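Putative ABC transporter subunit, substrate-binding component (Rhodopseudomonas palustris, PDB 4EVR) probably serves as the substrate-binding component of an ABC importer, and here holds benzoic acid between the two lobes of a periplasmic binding protein fold. Local coordinates at residues Thr109-Ala114 with Pro126-Thr131; Thr158-Ala163 with Asp185-Phe190; Pro238-Asp243 with Thr258-Val263; Asn268-Ala273 with Ala327-Pro332. All blocks are in the same frame, centred on the assembly; numbering follows the deposited sequence.

Interaction 1: residues Thr109-Ala114 with Pro126-Thr131. With BEZ (benzoic acid), chain B.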
loop_
_atom_site.group_PDB
_atom_site.type_symbol
_atom_site.label_atom_id
_atom_site.label_comp_id
_atom_site.label_asym_id
_atom_site.label_seq_id
_atom_site.Cartn_x
_atom_site.Cartn_y
_atom_site.Cartn_z
ATOM N N THR A 109 -16.414 0.391 -3.849
ATOM C CA THR A 109 -15.320 0.912 -3.024
ATOM C C THR A 109 -13.984 0.303 -3.445
ATOM O O THR A 109 -13.863 -0.904 -3.614
ATOM C CB THR A 109 -15.624 0.655 -1.522
ATOM O OG1 THR A 109 -16.795 1.375 -1.168
ATOM C CG2 THR A 109 -14.524 1.174 -0.584
ATOM N N ILE A 110 -12.999 1.152 -3.677
ATOM C CA ILE A 110 -11.620 0.689 -4.008
ATOM C C ILE A 110 -10.632 1.161 -2.940
ATOM O O ILE A 110 -10.495 2.353 -2.754
ATOM C CB ILE A 110 -11.149 1.175 -5.398
ATOM C CG1 ILE A 110 -12.135 0.683 -6.460
ATOM C CG2 ILE A 110 -9.697 0.668 -5.700
ATOM C CD1 ILE A 110 -11.985 1.368 -7.790
ATOM N N VAL A 111 -9.862 0.233 -2.353
ATOM C CA VAL A 111 -8.817 0.468 -1.370
ATOM C C VAL A 111 -7.486 0.566 -2.089
ATOM O O VAL A 111 -7.035 -0.448 -2.611
ATOM C CB VAL A 111 -8.787 -0.632 -0.291
ATOM C CG1 VAL A 111 -7.729 -0.331 0.753
ATOM C CG2 VAL A 111 -10.166 -0.721 0.356
ATOM N N PRO A 112 -6.875 1.774 -2.165
ATOM C CA PRO A 112 -5.661 1.959 -2.992
ATOM C C PRO A 112 -4.346 1.863 -2.177
ATOM O O PRO A 112 -3.292 2.187 -2.664
ATOM C CB PRO A 112 -5.884 3.346 -3.566
ATOM C CG PRO A 112 -6.445 4.104 -2.415
ATOM C CD PRO A 112 -7.372 3.075 -1.691
ATOM N N ASN A 113 -4.418 1.497 -0.868
ATOM C CA ASN A 113 -3.224 1.249 -0.093
ATOM C C ASN A 113 -3.464 0.376 1.087
ATOM O O ASN A 113 -2.857 -0.665 1.179
ATOM C CB ASN A 113 -2.542 2.502 0.414
ATOM C CG ASN A 113 -1.239 2.168 1.087
ATOM O OD1 ASN A 113 -0.282 1.708 0.447
ATOM N ND2 ASN A 113 -1.180 2.230 2.411
ATOM N N ALA A 114 -4.279 0.835 2.035
ATOM C CA ALA A 114 -4.440 0.153 3.332
ATOM C C ALA A 114 -4.439 -1.357 3.198
ATOM O O ALA A 114 -5.286 -1.922 2.537
ATOM C CB ALA A 114 -5.727 0.612 3.980
ATOM N N PRO A 126 -18.811 -8.027 -1.777
ATOM C CA PRO A 126 -18.975 -7.899 -3.242
ATOM C C PRO A 126 -18.582 -6.550 -3.865
ATOM O O PRO A 126 -18.213 -6.518 -5.036
ATOM C CB PRO A 126 -20.501 -8.074 -3.425
ATOM C CG PRO A 126 -20.934 -8.809 -2.287
ATOM C CD PRO A 126 -20.082 -8.420 -1.151
ATOM N N ASN A 127 -18.725 -5.437 -3.099
ATOM C CA ASN A 127 -18.458 -4.060 -3.560
ATOM C C ASN A 127 -17.124 -3.504 -3.099
ATOM O O ASN A 127 -16.921 -2.287 -3.263
ATOM C CB ASN A 127 -19.555 -3.111 -3.045
ATOM C CG ASN A 127 -19.645 -3.094 -1.546
ATOM O OD1 ASN A 127 -19.754 -4.158 -0.901
ATOM N ND2 ASN A 127 -19.605 -1.929 -0.937
ATOM N N VAL A 128 -16.218 -4.332 -2.481
ATOM C CA VAL A 128 -14.967 -3.815 -1.921
ATOM C C VAL A 128 -13.778 -4.513 -2.606
ATOM O O VAL A 128 -13.641 -5.754 -2.593
ATOM C CB VAL A 128 -14.899 -3.987 -0.384
ATOM C CG1 VAL A 128 -13.553 -3.504 0.177
ATOM C CG2 VAL A 128 -16.057 -3.286 0.336
ATOM N N PHE A 129 -12.953 -3.699 -3.221
ATOM C CA PHE A 129 -11.798 -4.141 -3.969
ATOM C C PHE A 129 -10.531 -3.498 -3.475
ATOM O O PHE A 129 -10.580 -2.362 -2.997
ATOM C CB PHE A 129 -11.992 -3.728 -5.424
ATOM C CG PHE A 129 -13.271 -4.284 -6.020
ATOM C CD1 PHE A 129 -13.283 -5.512 -6.634
ATOM C CD2 PHE A 129 -14.487 -3.636 -5.828
ATOM C CE1 PHE A 129 -14.477 -6.108 -7.014
ATOM C CE2 PHE A 129 -15.682 -4.239 -6.197
ATOM C CZ PHE A 129 -15.663 -5.425 -6.881
ATOM N N ARG A 130 -9.386 -4.179 -3.630
ATOM C CA ARG A 130 -8.108 -3.598 -3.227
ATOM C C ARG A 130 -7.109 -3.657 -4.400
ATOM O O ARG A 130 -6.978 -4.707 -5.029
ATOM C CB ARG A 130 -7.587 -4.344 -1.989
ATOM C CG ARG A 130 -6.260 -3.858 -1.476
ATOM C CD ARG A 130 -6.140 -3.903 0.034
ATOM N NE ARG A 130 -6.292 -5.261 0.552
ATOM C CZ ARG A 130 -6.338 -5.550 1.845
ATOM N NH1 ARG A 130 -6.482 -6.814 2.251
ATOM N NH2 ARG A 130 -6.345 -4.588 2.740
ATOM N N THR A 131 -6.386 -2.553 -4.689
ATOM C CA THR A 131 -5.375 -2.571 -5.723
ATOM C C THR A 131 -3.950 -2.567 -5.168
ATOM O O THR A 131 -3.012 -2.545 -5.953
ATOM C CB THR A 131 -5.532 -1.362 -6.615
ATOM O OG1 THR A 131 -5.379 -0.186 -5.822
ATOM C CG2 THR A 131 -6.797 -1.388 -7.404
HETATM C C BEZ B . -1.445 0.689 6.366
HETATM O O1 BEZ B . -2.168 -0.247 5.914
HETATM O O2 BEZ B . -1.721 1.336 7.415
HETATM C C1 BEZ B . -0.263 1.175 5.592
HETATM C C2 BEZ B . 0.179 2.500 5.738
HETATM C C3 BEZ B . 1.276 2.955 5.010
HETATM C C4 BEZ B . 1.931 2.025 4.190
HETATM C C5 BEZ B . 1.480 0.701 4.057
HETATM C C6 BEZ B . 0.372 0.267 4.731
#
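The Phe129 ring turns an edge to the backbone of the neighbouring strand, its CD2 lying 3.6 Å from Thr109 O close to the ring plane, while the ring packs against Met321 and Ala322 of helix 314-322. The Arg130 guanidinium is likewise met at its edge: NH2 donates to Ala114 O at 2.9 Å, with the oxygen tilted 17° out of the guanidinium plane. With CG anti to the backbone N (chi1 179°) and bends at chi2 and chi3, the arginine first runs beside Val111, its CD 4.0 Å from Val111 CG1, then reaches that carbonyl. Thr120 OG1, Ala116 O and Asn340 OD1 take further guanidinium bonds. Without the guanidinium, as with a leucine here, Ala114 O and these three acceptors would probably lose their mate, leaving the loop after strand 109-111 freer to shift. The strands 109-111 and 128-130 are parallel neighbours at one side of the six-stranded sheet of the N-terminal lobe, a Rossmann-like sheet of the periplasmic binding protein fold. Bonds from Thr109 N to Asn127 O, Phe129 N to Thr109 O, Val111 N to Phe129 O and Thr131 N to Val111 O join them. On the face carrying Phe129, Ile110 CG2 meets Thr131 CG2 at 3.9 Å. Beyond the strand, Asn113 ND2, which donates to Val90 O, lies 3.4 Å from C6 of the bound benzoic acid, and Ala114 CA 3.5 Å from its O1.

Interaction 2: residues Thr158-Ala163 with Asp185-Phe190. With BEZ (benzoic acid), chain B.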
loop_
_atom_site.group_PDB
_atom_site.type_symbol
_atom_site.label_atom_id
_atom_site.label_comp_id
_atom_site.label_asym_id
_atom_site.label_seq_id
_atom_site.Cartn_x
_atom_site.Cartn_y
_atom_site.Cartn_z
ATOM N N THR A 158 8.103 -0.997 14.783
ATOM C CA THR A 158 7.020 -0.409 13.983
ATOM C C THR A 158 6.114 0.432 14.867
ATOM O O THR A 158 6.347 0.542 16.050
ATOM C CB THR A 158 6.207 -1.527 13.263
ATOM O OG1 THR A 158 5.334 -0.963 12.298
ATOM C CG2 THR A 158 5.433 -2.368 14.188
ATOM N N TRP A 159 5.049 0.956 14.283
ATOM C CA TRP A 159 4.001 1.692 15.004
ATOM C C TRP A 159 2.940 0.726 15.571
ATOM O O TRP A 159 2.645 -0.354 14.974
ATOM C CB TRP A 159 3.324 2.690 14.065
ATOM C CG TRP A 159 4.133 3.944 13.836
ATOM C CD1 TRP A 159 4.658 4.759 14.788
ATOM C CD2 TRP A 159 4.328 4.618 12.586
ATOM N NE1 TRP A 159 5.128 5.918 14.213
ATOM C CE2 TRP A 159 4.939 5.852 12.862
ATOM C CE3 TRP A 159 4.013 4.304 11.246
ATOM C CZ2 TRP A 159 5.312 6.752 11.842
ATOM C CZ3 TRP A 159 4.302 5.207 10.263
ATOM C CH2 TRP A 159 4.965 6.414 10.554
ATOM N N LYS A 160 2.372 1.111 16.728
ATOM C CA LYS A 160 1.327 0.331 17.447
ATOM C C LYS A 160 -0.053 0.532 16.837
ATOM O O LYS A 160 -0.901 1.284 17.355
ATOM C CB LYS A 160 1.289 0.688 18.911
ATOM C CG LYS A 160 0.639 -0.392 19.758
ATOM C CD LYS A 160 0.837 -0.081 21.268
ATOM C CE LYS A 160 0.364 -1.181 22.187
ATOM N NZ LYS A 160 -1.062 -1.514 21.964
ATOM N N TYR A 161 -0.255 -0.051 15.655
ATOM C CA TYR A 161 -1.581 -0.053 15.077
ATOM C C TYR A 161 -1.687 -1.280 14.174
ATOM O O TYR A 161 -0.704 -1.953 13.951
ATOM C CB TYR A 161 -1.960 1.289 14.422
ATOM C CG TYR A 161 -1.452 1.509 13.027
ATOM C CD1 TYR A 161 -2.314 1.437 11.925
ATOM C CD2 TYR A 161 -0.148 1.963 12.801
ATOM C CE1 TYR A 161 -1.853 1.695 10.628
ATOM C CE2 TYR A 161 0.314 2.232 11.511
ATOM C CZ TYR A 161 -0.559 2.156 10.432
ATOM O OH TYR A 161 -0.084 2.330 9.129
ATOM N N ALA A 162 -2.852 -1.565 13.663
ATOM C CA ALA A 162 -3.117 -2.809 12.851
ATOM C C ALA A 162 -2.104 -3.098 11.748
ATOM O O ALA A 162 -1.697 -4.247 11.620
ATOM C CB ALA A 162 -4.500 -2.731 12.219
ATOM N N ALA A 163 -1.659 -2.101 10.974
ATOM C CA ALA A 163 -0.680 -2.392 9.929
ATOM C C ALA A 163 0.669 -2.863 10.456
ATOM O O ALA A 163 1.192 -3.831 9.917
ATOM C CB ALA A 163 -0.493 -1.212 9.041
ATOM N N ASP A 185 9.902 -7.293 19.837
ATOM C CA ASP A 185 9.081 -6.515 18.945
ATOM C C ASP A 185 8.920 -5.155 19.573
ATOM O O ASP A 185 8.305 -5.074 20.611
ATOM C CB ASP A 185 7.730 -7.172 18.741
ATOM C CG ASP A 185 7.776 -8.503 18.071
ATOM O OD1 ASP A 185 8.459 -8.614 17.020
ATOM O OD2 ASP A 185 7.109 -9.427 18.567
ATOM N N ILE A 186 9.601 -4.171 19.093
ATOM C CA ILE A 186 9.512 -2.784 19.621
ATOM C C ILE A 186 8.357 -2.061 18.954
ATOM O O ILE A 186 8.254 -2.100 17.712
ATOM C CB ILE A 186 10.834 -2.002 19.401
ATOM C CG1 ILE A 186 12.040 -2.745 20.041
ATOM C CG2 ILE A 186 10.707 -0.568 19.948
ATOM C CD1 ILE A 186 13.356 -2.184 19.758
ATOM N N THR A 187 7.494 -1.354 19.751
ATOM C CA THR A 187 6.387 -0.603 19.119
ATOM C C THR A 187 6.399 0.795 19.682
ATOM O O THR A 187 6.765 1.007 20.838
ATOM C CB THR A 187 5.017 -1.264 19.301
ATOM O OG1 THR A 187 4.721 -1.261 20.699
ATOM C CG2 THR A 187 4.988 -2.662 18.771
ATOM N N ILE A 188 6.034 1.729 18.850
ATOM C CA ILE A 188 5.952 3.159 19.161
ATOM C C ILE A 188 4.550 3.580 18.849
ATOM O O ILE A 188 3.984 3.106 17.862
ATOM C CB ILE A 188 7.019 3.857 18.255
ATOM C CG1 ILE A 188 8.420 3.519 18.826
ATOM C CG2 ILE A 188 6.874 5.368 18.225
ATOM C CD1 ILE A 188 9.433 3.664 17.810
ATOM N N ALA A 189 3.966 4.451 19.633
ATOM C CA ALA A 189 2.609 4.875 19.337
ATOM C C ALA A 189 2.563 5.613 18.019
ATOM O O ALA A 189 3.451 6.433 17.729
ATOM C CB ALA A 189 2.099 5.783 20.433
ATOM N N PHE A 190 1.535 5.358 17.167
ATOM C CA PHE A 190 1.396 6.100 15.934
ATOM C C PHE A 190 0.960 7.524 16.158
ATOM O O PHE A 190 0.065 7.721 16.993
ATOM C CB PHE A 190 0.346 5.402 15.067
ATOM C CG PHE A 190 0.193 6.103 13.740
ATOM C CD1 PHE A 190 1.054 5.818 12.679
ATOM C CD2 PHE A 190 -0.840 6.994 13.521
ATOM C CE1 PHE A 190 0.886 6.439 11.444
ATOM C CE2 PHE A 190 -1.014 7.570 12.307
ATOM C CZ PHE A 190 -0.156 7.302 11.266
HETATM C C BEZ B . -1.445 0.689 6.366
HETATM O O1 BEZ B . -2.168 -0.247 5.914
HETATM O O2 BEZ B . -1.721 1.336 7.415
HETATM C C1 BEZ B . -0.263 1.175 5.592
HETATM C C2 BEZ B . 0.179 2.500 5.738
HETATM C C3 BEZ B . 1.276 2.955 5.010
HETATM C C4 BEZ B . 1.931 2.025 4.190
HETATM C C5 BEZ B . 1.480 0.701 4.057
HETATM C C6 BEZ B . 0.372 0.267 4.731
HETATM O O HOH W 1 -0.613 3.930 18.435
#
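Strands 153-159 and 181-188 run parallel here, joined by hydrogen bonds from Thr158 N to Ile186 O, Ile188 N to Thr158 O and Lys160 N to Ile188 O, the last 2.8 Å long. Past the paired residues, three aromatic rings gather. Phe190, its CG anti to the backbone N (chi1 -178°), drives its CD1 edge onto a face of Trp159 in a T-shaped pair: CD1 is 3.5 Å from Trp159 CD2, and the planes stand at 81°. Its own CA-H sits over the five-membered ring, a CH-pi contact, whereas Ile188 O lies at the indole edge. Trp159 NE1 is bound by Asp192 O. The Tyr161 ring meets Phe190 obliquely, CE2 to CD1 at 3.8 Å. A water bridges Lys160 O and Phe190 N, a further link between the two segments. Tyr161 OH donates to benzoic acid O2 at 2.6 Å, while Ala163 CB packs 3.3 Å from the same oxygen. Strand 153-159, helix 162-177 and strand 181-188 form a beta-alpha-beta unit; Tyr161, the N-cap of that helix, binds the ligand carboxylate together with Ser92 OG and Gly115 N, a placement after a strand end familiar from periplasmic binding proteins.

Interaction 3: residues Pro238-Asp243 with Thr258-Val263; sequences PGFLTD and TVLHYV. With BEZ (benzoic acid), chain B.
Phe240 lies between Leu260 and the bound benzoic acid, and its side chain can be followed outward from CB, which is 4.1 Å from benzoic acid C4. CG comes to 3.8 Å from C5 of the ligand, which sits over the centre of one ring face. On the opposite face Leu260 CD1 makes a CH-pi contact near the rim, 3.8 Å from Phe240 CE1; at the tip, CZ meets His261 CE1 at 4.2 Å. Cut back to an alanine, this position would probably leave the ligand ring without its aromatic wall and open a gap between Leu260 CD1 and the ligand. Next to it in the chain, Gly239 N donates to Val259 O at 2.9 Å from above the carbonyl plane, and Gly239 CA packs on Thr258 CB, where a side chain would collide with Leu260 CB. Asp243 OD1 touches Leu260 CD2 at 3.5 Å and forms a salt bridge with Arg348. The 3-10 segment 239-241 follows strand 235-238 beside parallel strand 257-260, with strand 345-351 on the latter's other side and helices 135-148 and 288-306 packing against Phe240 and Leu260.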
loop_
_atom_site.group_PDB
_atom_site.type_symbol
_atom_site.label_atom_id
_atom_site.label_comp_id
_atom_site.label_asym_id
_atom_site.label_seq_id
_atom_site.Cartn_x
_atom_site.Cartn_y
_atom_site.Cartn_z
ATOM N N PRO A 238 9.281 -4.268 4.676
ATOM C CA PRO A 238 8.408 -4.144 3.475
ATOM C C PRO A 238 8.841 -2.870 2.787
ATOM O O PRO A 238 9.328 -1.904 3.457
ATOM C CB PRO A 238 6.994 -4.060 4.058
ATOM C CG PRO A 238 7.209 -3.437 5.407
ATOM C CD PRO A 238 8.542 -3.921 5.900
ATOM N N GLY A 239 8.584 -2.790 1.506
ATOM C CA GLY A 239 9.029 -1.676 0.683
ATOM C C GLY A 239 8.541 -0.322 0.974
ATOM O O GLY A 239 9.101 0.660 0.498
ATOM N N PHE A 240 7.460 -0.258 1.709
ATOM C CA PHE A 240 6.937 1.044 2.150
ATOM C C PHE A 240 7.979 1.777 2.968
ATOM O O PHE A 240 7.916 3.017 3.072
ATOM C CB PHE A 240 5.701 0.807 3.028
ATOM C CG PHE A 240 4.791 -0.234 2.474
ATOM C CD1 PHE A 240 4.164 -0.049 1.268
ATOM C CD2 PHE A 240 4.622 -1.440 3.118
ATOM C CE1 PHE A 240 3.401 -1.026 0.723
ATOM C CE2 PHE A 240 3.807 -2.412 2.581
ATOM C CZ PHE A 240 3.272 -2.236 1.359
ATOM N N LEU A 241 8.937 1.049 3.564
ATOM C CA LEU A 241 10.002 1.721 4.358
ATOM C C LEU A 241 10.865 2.625 3.491
ATOM O O LEU A 241 11.372 3.592 4.005
ATOM C CB LEU A 241 10.849 0.633 5.019
ATOM C CG LEU A 241 12.023 1.105 5.893
ATOM C CD1 LEU A 241 11.530 1.874 7.096
ATOM C CD2 LEU A 241 12.891 -0.042 6.221
ATOM N N THR A 242 11.010 2.330 2.178
ATOM C CA THR A 242 11.826 3.168 1.302
ATOM C C THR A 242 11.085 3.822 0.218
ATOM O O THR A 242 11.615 4.803 -0.331
ATOM C CB THR A 242 13.009 2.324 0.688
ATOM O OG1 THR A 242 12.453 1.179 0.046
ATOM C CG2 THR A 242 13.978 1.830 1.803
ATOM N N ASP A 243 9.862 3.285 -0.243
ATOM C CA ASP A 243 9.294 3.900 -1.421
ATOM C C ASP A 243 8.890 5.346 -1.230
ATOM O O ASP A 243 8.174 5.662 -0.311
ATOM C CB ASP A 243 8.091 3.085 -1.925
ATOM C CG ASP A 243 8.467 2.266 -3.136
ATOM O OD1 ASP A 243 9.500 1.552 -3.075
ATOM O OD2 ASP A 243 7.745 2.340 -4.148
ATOM N N THR A 258 14.603 -4.404 0.894
ATOM C CA THR A 258 13.148 -4.483 1.061
ATOM C C THR A 258 12.505 -5.446 0.079
ATOM O O THR A 258 13.114 -5.872 -0.923
ATOM C CB THR A 258 12.427 -3.107 0.906
ATOM O OG1 THR A 258 12.580 -2.600 -0.401
ATOM C CG2 THR A 258 12.830 -2.067 1.895
ATOM N N VAL A 259 11.278 -5.827 0.411
ATOM C CA VAL A 259 10.448 -6.654 -0.432
ATOM C C VAL A 259 9.163 -5.870 -0.767
ATOM O O VAL A 259 8.497 -5.320 0.096
ATOM C CB VAL A 259 10.164 -7.998 0.195
ATOM C CG1 VAL A 259 9.099 -8.739 -0.615
ATOM C CG2 VAL A 259 11.456 -8.850 0.316
ATOM N N LEU A 260 8.823 -5.824 -2.047
ATOM C CA LEU A 260 7.658 -5.080 -2.504
ATOM C C LEU A 260 7.154 -5.666 -3.826
ATOM O O LEU A 260 7.935 -6.191 -4.619
ATOM C CB LEU A 260 8.034 -3.606 -2.681
ATOM C CG LEU A 260 6.876 -2.615 -2.670
ATOM C CD1 LEU A 260 6.117 -2.677 -1.363
ATOM C CD2 LEU A 260 7.355 -1.225 -2.989
ATOM N N HIS A 261 5.894 -5.406 -4.093
ATOM C CA HIS A 261 5.183 -5.820 -5.324
ATOM C C HIS A 261 5.388 -4.798 -6.462
ATOM O O HIS A 261 4.748 -4.888 -7.496
ATOM C CB HIS A 261 3.691 -6.005 -5.023
ATOM C CG HIS A 261 3.110 -4.831 -4.253
ATOM N ND1 HIS A 261 3.494 -4.549 -2.937
ATOM C CD2 HIS A 261 2.208 -3.914 -4.629
ATOM C CE1 HIS A 261 2.796 -3.480 -2.584
ATOM N NE2 HIS A 261 2.028 -3.060 -3.569
ATOM N N TYR A 262 6.336 -3.888 -6.320
ATOM C CA TYR A 262 6.677 -2.910 -7.367
ATOM C C TYR A 262 8.138 -2.543 -7.233
ATOM O O TYR A 262 8.689 -2.434 -6.095
ATOM C CB TYR A 262 5.843 -1.643 -7.247
ATOM C CG TYR A 262 6.127 -0.614 -8.335
ATOM C CD1 TYR A 262 5.916 -0.918 -9.673
ATOM C CD2 TYR A 262 6.815 0.578 -8.049
ATOM C CE1 TYR A 262 6.250 -0.019 -10.686
ATOM C CE2 TYR A 262 7.131 1.486 -9.062
ATOM C CZ TYR A 262 6.781 1.218 -10.367
ATOM O OH TYR A 262 7.196 2.095 -11.372
ATOM N N VAL A 263 8.792 -2.342 -8.389
ATOM C CA VAL A 263 10.155 -1.842 -8.483
ATOM C C VAL A 263 10.138 -0.855 -9.602
ATOM O O VAL A 263 9.586 -1.167 -10.656
ATOM C CB VAL A 263 11.299 -2.859 -8.720
ATOM C CG1 VAL A 263 12.671 -2.228 -8.356
ATOM C CG2 VAL A 263 11.065 -4.154 -8.008
HETATM C C BEZ B . -1.445 0.689 6.366
HETATM O O1 BEZ B . -2.168 -0.247 5.914
HETATM O O2 BEZ B . -1.721 1.336 7.415
HETATM C C1 BEZ B . -0.263 1.175 5.592
HETATM C C2 BEZ B . 0.179 2.500 5.738
HETATM C C3 BEZ B . 1.276 2.955 5.010
HETATM C C4 BEZ B . 1.931 2.025 4.190
HETATM C C5 BEZ B . 1.480 0.701 4.057
HETATM C C6 BEZ B . 0.372 0.267 4.731
#

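Interaction 4: residues Asn268-Ala273 with Ala327-Pro332; sequences NAENQA and ASPRGP
Asn268 holds CG between its backbone N and carbonyl carbon (chi1 64°), which folds its amide back over the start of helix 269-282 and presents ND2 to Pro329. This asparagine is the helix N-cap: OD1 accepts from Asn271 N at 2.8 Å, while ND2 donates to Pro329 O at 2.9 Å in a nearly straight bond of 166°. The acceptor lies in the amide plane of Asn268, although the donor stands above the carbonyl plane of Pro329. One side chain therefore caps the helix and fastens it to the type I beta turn from Ser328 to Gly331, which links strands 326-328 and 331-333. Glu270, extended at chi1 (179°) and bent at chi2, lays its CG alongside the turn's entry, 3.3 Å from Ala327 O and 4.0 Å from Pro329 CD. Its carboxylate continues to Trp294 NE1 of helix 288-306, and Pro329 packs against that same helix. Within the turn, Ser328 OG accepts from Arg330 N, forming an ST turn, and also from Arg330 NE; Asp295 binds both Ser328 OG and the Arg330 guanidinium. Gly331 adopts a backbone shape in which a side chain would press on the preceding carbonyl oxygen and on Pro332 CD. Asn271 crosses Pro329 at about a right angle, its OD1 accepting from Tyr262 OH and lying 3.4 Å from Pro329 CB.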
loop_
_atom_site.group_PDB
_atom_site.type_symbol
_atom_site.label_atom_id
_atom_site.label_comp_id
_atom_site.label_asym_id
_atom_site.label_seq_id
_atom_site.Cartn_x
_atom_site.Cartn_y
_atom_site.Cartn_z
ATOM N N ASN A 268 8.339 -3.797 -18.132
ATOM C CA ASN A 268 7.123 -4.000 -18.943
ATOM C C ASN A 268 6.718 -2.653 -19.570
ATOM O O ASN A 268 7.025 -1.574 -19.014
ATOM C CB ASN A 268 6.016 -4.622 -18.153
ATOM C CG ASN A 268 5.529 -3.751 -17.033
ATOM O OD1 ASN A 268 4.816 -2.752 -17.239
ATOM N ND2 ASN A 268 5.974 -4.070 -15.813
ATOM N N ALA A 269 6.098 -2.699 -20.727
ATOM C CA ALA A 269 5.760 -1.497 -21.472
ATOM C C ALA A 269 4.839 -0.527 -20.692
ATOM O O ALA A 269 4.944 0.698 -20.869
ATOM C CB ALA A 269 5.110 -1.890 -22.781
ATOM N N GLU A 270 3.918 -1.048 -19.897
ATOM C CA GLU A 270 3.013 -0.208 -19.089
ATOM C C GLU A 270 3.772 0.592 -18.053
ATOM O O GLU A 270 3.582 1.808 -17.989
ATOM C CB GLU A 270 1.958 -1.066 -18.405
ATOM C CG GLU A 270 0.981 -0.333 -17.516
ATOM C CD GLU A 270 -0.060 0.493 -18.231
ATOM O OE1 GLU A 270 -0.291 0.258 -19.440
ATOM O OE2 GLU A 270 -0.704 1.323 -17.550
ATOM N N ASN A 271 4.727 0.019 -17.374
ATOM C CA ASN A 271 5.546 0.806 -16.431
ATOM C C ASN A 271 6.379 1.826 -17.179
ATOM O O ASN A 271 6.573 2.918 -16.695
ATOM C CB ASN A 271 6.506 -0.064 -15.643
ATOM C CG ASN A 271 7.066 0.620 -14.463
ATOM O OD1 ASN A 271 6.327 1.315 -13.762
ATOM N ND2 ASN A 271 8.394 0.487 -14.216
ATOM N N GLN A 272 6.980 1.452 -18.319
ATOM C CA GLN A 272 7.782 2.476 -18.953
ATOM C C GLN A 272 6.948 3.659 -19.386
ATOM O O GLN A 272 7.414 4.810 -19.248
ATOM C CB GLN A 272 8.572 1.897 -20.118
ATOM C CG GLN A 272 9.633 0.951 -19.556
ATOM C CD GLN A 272 10.626 0.524 -20.584
ATOM O OE1 GLN A 272 11.401 1.328 -21.113
ATOM N NE2 GLN A 272 10.587 -0.772 -20.987
ATOM N N ALA A 273 5.737 3.431 -19.895
ATOM C CA ALA A 273 4.896 4.566 -20.310
ATOM C C ALA A 273 4.387 5.348 -19.082
ATOM O O ALA A 273 4.302 6.580 -19.108
ATOM C CB ALA A 273 3.713 4.087 -21.136
ATOM N N ALA A 327 -3.181 -4.346 -17.862
ATOM C CA ALA A 327 -1.769 -4.202 -17.628
ATOM C C ALA A 327 -1.500 -3.161 -16.580
ATOM O O ALA A 327 -1.808 -1.987 -16.757
ATOM C CB ALA A 327 -1.039 -3.854 -18.913
ATOM N N SER A 328 -0.870 -3.541 -15.484
ATOM C CA SER A 328 -0.439 -2.573 -14.443
ATOM C C SER A 328 1.024 -2.202 -14.689
ATOM O O SER A 328 1.770 -3.029 -15.196
ATOM C CB SER A 328 -0.627 -3.178 -13.035
ATOM O OG SER A 328 0.142 -2.577 -12.007
ATOM N N PRO A 329 1.548 -1.070 -14.163
ATOM C CA PRO A 329 2.985 -0.904 -14.099
ATOM C C PRO A 329 3.691 -2.080 -13.409
ATOM O O PRO A 329 4.856 -2.330 -13.712
ATOM C CB PRO A 329 3.132 0.371 -13.301
ATOM C CG PRO A 329 1.931 1.157 -13.698
ATOM C CD PRO A 329 0.886 0.098 -13.569
ATOM N N ARG A 330 2.984 -2.861 -12.537
ATOM C CA ARG A 330 3.579 -4.010 -11.869
ATOM C C ARG A 330 3.704 -5.253 -12.755
ATOM O O ARG A 330 4.564 -6.116 -12.503
ATOM C CB ARG A 330 2.712 -4.429 -10.692
ATOM C CG ARG A 330 2.735 -3.429 -9.610
ATOM C CD ARG A 330 1.737 -3.832 -8.570
ATOM N NE ARG A 330 0.451 -3.222 -8.865
ATOM C CZ ARG A 330 -0.535 -3.068 -7.998
ATOM N NH1 ARG A 330 -0.502 -3.681 -6.845
ATOM N NH2 ARG A 330 -1.611 -2.367 -8.326
ATOM N N GLY A 331 2.851 -5.339 -13.780
ATOM C CA GLY A 331 2.676 -6.560 -14.553
ATOM C C GLY A 331 1.215 -6.794 -14.802
ATOM O O GLY A 331 0.395 -5.919 -14.568
ATOM N N PRO A 332 0.835 -8.040 -15.120
ATOM C CA PRO A 332 -0.596 -8.332 -15.322
ATOM C C PRO A 332 -1.344 -8.118 -14.027
ATOM O O PRO A 332 -0.914 -8.665 -13.018
ATOM C CB PRO A 332 -0.634 -9.811 -15.776
ATOM C CG PRO A 332 0.738 -10.343 -15.660
ATOM C CD PRO A 332 1.704 -9.186 -15.454
#

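The four contacts follow one another along the chain, each closing before the next opens. Interaction 1 belongs to the six-stranded sheet of one lobe, whereas interactions 2 and 3 share the seven-stranded sheet of the other, their centres 18 Å apart. Benzoic acid touches all three, so the ligand is enclosed by strand-end loops from both lobes. Interaction 4 lies away from the ligand, its centre about 33 Å from that of interaction 2, yet it meets two of the others: Arg330 NH2 bonds Thr131 O of interaction 1, and Arg330 also packs on His261 and Tyr262 of interaction 3. Through Arg330 the 327-332 turn is thereby tied to a strand end of each sheet.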